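Local atomic coordinates of PGRP-Hd - Peptidoglycan recognition protein homologue (Alvinella pompejana, PDB entry 3EP1), a protein that probably recognises bacterial peptidoglycan in innate immunity, and is related to N-acetylmuramoyl-L-alanine amidases. Residues E28-Q33 / P155-Q160. Residues are numbered along the deposited sequence; the frame is centred on the assembly and turned at random.
Sequences EIFLWQ and PAMSGQ
One face of the W32 indole carries the side chain of M157. M157 CE lies 3.8 Å from the centroid of the W32 five-membered ring and 24° off its normal, a CH-pi contact, while M157 SD stands above the W32 six-membered ring at 4.8 Å from its centroid, a longer Met-aromatic contact. The bend at chi3 (57°) brings the methyl back over the pyrrole side, where M157 CE also lies 3.3 Å from L31 O. F30 CB is a looser neighbour, 4.4 Å from M157 CE. Beyond the ring, the backbone N of Q33 donates to M157 O (2.9 Å, N-H...O 164°), and W32 CA makes a CA-H...O contact with the same M157 O, at 3.3 Å. The short helix 155-158 is thereby tied to the end of strand 26-33, which runs between parallel strands 110-115 and 149-152 in the mixed sheet of the amidase-like PGRP fold. Q33 turns its extended side chain alongside the helix end: Q33 NE2 comes within 3.2 Å of G159 N, two donors that cannot bond, while OE1 accepts from F119 N, which anchors the amide. T153 OG1 hydrogen-bonds both L31 O and S158 OG.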
# COMPACT_ATOMS: atom_id res chain seq x y z
N GLU A 28 -4.76 15.45 -3.19
CA GLU A 28 -4.62 15.45 -4.65
C GLU A 28 -3.25 14.99 -5.16
O GLU A 28 -2.22 15.25 -4.55
CB GLU A 28 -5.00 16.82 -5.23
CG GLU A 28 -4.24 18.01 -4.67
CD GLU A 28 -4.96 19.32 -4.95
OE1 GLU A 28 -4.45 20.40 -4.58
OE2 GLU A 28 -6.06 19.26 -5.55
N ILE A 29 -3.27 14.29 -6.29
CA ILE A 29 -2.05 13.78 -6.91
C ILE A 29 -1.79 14.51 -8.23
O ILE A 29 -2.62 14.47 -9.13
CB ILE A 29 -2.16 12.27 -7.21
CG1 ILE A 29 -2.26 11.46 -5.91
CG2 ILE A 29 -0.94 11.81 -8.00
CD1 ILE A 29 -3.56 11.61 -5.16
N PHE A 30 -0.64 15.16 -8.33
CA PHE A 30 -0.29 15.87 -9.56
C PHE A 30 0.63 15.03 -10.43
O PHE A 30 1.70 14.62 -10.00
CB PHE A 30 0.38 17.21 -9.22
CG PHE A 30 -0.55 18.21 -8.61
CD1 PHE A 30 -1.63 18.70 -9.34
CD2 PHE A 30 -0.38 18.62 -7.29
CE1 PHE A 30 -2.53 19.59 -8.77
CE2 PHE A 30 -1.28 19.52 -6.71
CZ PHE A 30 -2.36 20.00 -7.45
N LEU A 31 0.20 14.79 -11.67
CA LEU A 31 0.97 13.99 -12.62
C LEU A 31 1.81 14.81 -13.59
O LEU A 31 1.30 15.69 -14.29
CB LEU A 31 0.04 13.08 -13.42
CG LEU A 31 -0.26 11.68 -12.87
CD1 LEU A 31 -1.13 10.93 -13.87
CD2 LEU A 31 1.03 10.91 -12.65
N TRP A 32 3.10 14.52 -13.62
CA TRP A 32 4.04 15.21 -14.51
C TRP A 32 4.88 14.18 -15.24
O TRP A 32 5.28 13.19 -14.65
CB TRP A 32 5.00 16.09 -13.72
CG TRP A 32 4.38 17.28 -13.10
CD1 TRP A 32 3.68 17.32 -11.93
CD2 TRP A 32 4.43 18.62 -13.60
NE1 TRP A 32 3.29 18.61 -11.67
CE2 TRP A 32 3.73 19.43 -12.68
CE3 TRP A 32 5.00 19.21 -14.74
CZ2 TRP A 32 3.59 20.81 -12.85
CZ3 TRP A 32 4.86 20.58 -14.91
CH2 TRP A 32 4.16 21.37 -13.97
N GLN A 33 5.16 14.44 -16.51
CA GLN A 33 5.98 13.53 -17.30
C GLN A 33 7.39 14.12 -17.31
O GLN A 33 7.54 15.34 -17.31
CB GLN A 33 5.46 13.46 -18.73
CG GLN A 33 5.86 14.65 -19.58
CD GLN A 33 5.29 14.59 -20.98
OE1 GLN A 33 5.39 13.58 -21.67
NE2 GLN A 33 4.70 15.70 -21.42
N PRO A 155 -2.38 18.34 -20.52
CA PRO A 155 -1.47 17.84 -21.56
C PRO A 155 -0.06 18.41 -21.44
O PRO A 155 0.92 17.75 -21.80
CB PRO A 155 -2.16 18.26 -22.86
CG PRO A 155 -2.96 19.47 -22.45
CD PRO A 155 -3.52 19.05 -21.12
N ALA A 156 0.05 19.62 -20.91
CA ALA A 156 1.34 20.28 -20.74
C ALA A 156 2.16 19.63 -19.64
O ALA A 156 3.38 19.55 -19.73
CB ALA A 156 1.13 21.75 -20.43
N MET A 157 1.48 19.16 -18.60
CA MET A 157 2.13 18.54 -17.46
C MET A 157 2.60 17.11 -17.68
O MET A 157 3.73 16.77 -17.36
CB MET A 157 1.19 18.54 -16.26
CG MET A 157 0.90 19.90 -15.69
SD MET A 157 -0.43 19.80 -14.48
CE MET A 157 0.20 18.63 -13.34
N SER A 158 1.71 16.28 -18.24
CA SER A 158 2.01 14.87 -18.45
C SER A 158 1.90 14.35 -19.88
O SER A 158 2.06 13.15 -20.12
CB SER A 158 1.11 14.04 -17.55
OG SER A 158 -0.25 14.25 -17.88
N GLY A 159 1.62 15.23 -20.82
CA GLY A 159 1.50 14.79 -22.20
C GLY A 159 0.06 14.58 -22.62
O GLY A 159 -0.77 14.09 -21.85
N GLN A 160 -0.22 14.95 -23.86
CA GLN A 160 -1.55 14.83 -24.46
C GLN A 160 -2.10 13.42 -24.32
O GLN A 160 -3.22 13.23 -23.85
CB GLN A 160 -1.48 15.18 -25.93
CG GLN A 160 -2.11 16.51 -26.30
CD GLN A 160 -3.60 16.51 -26.07
OE1 GLN A 160 -4.26 15.49 -26.26
NE2 GLN A 160 -4.14 17.65 -25.67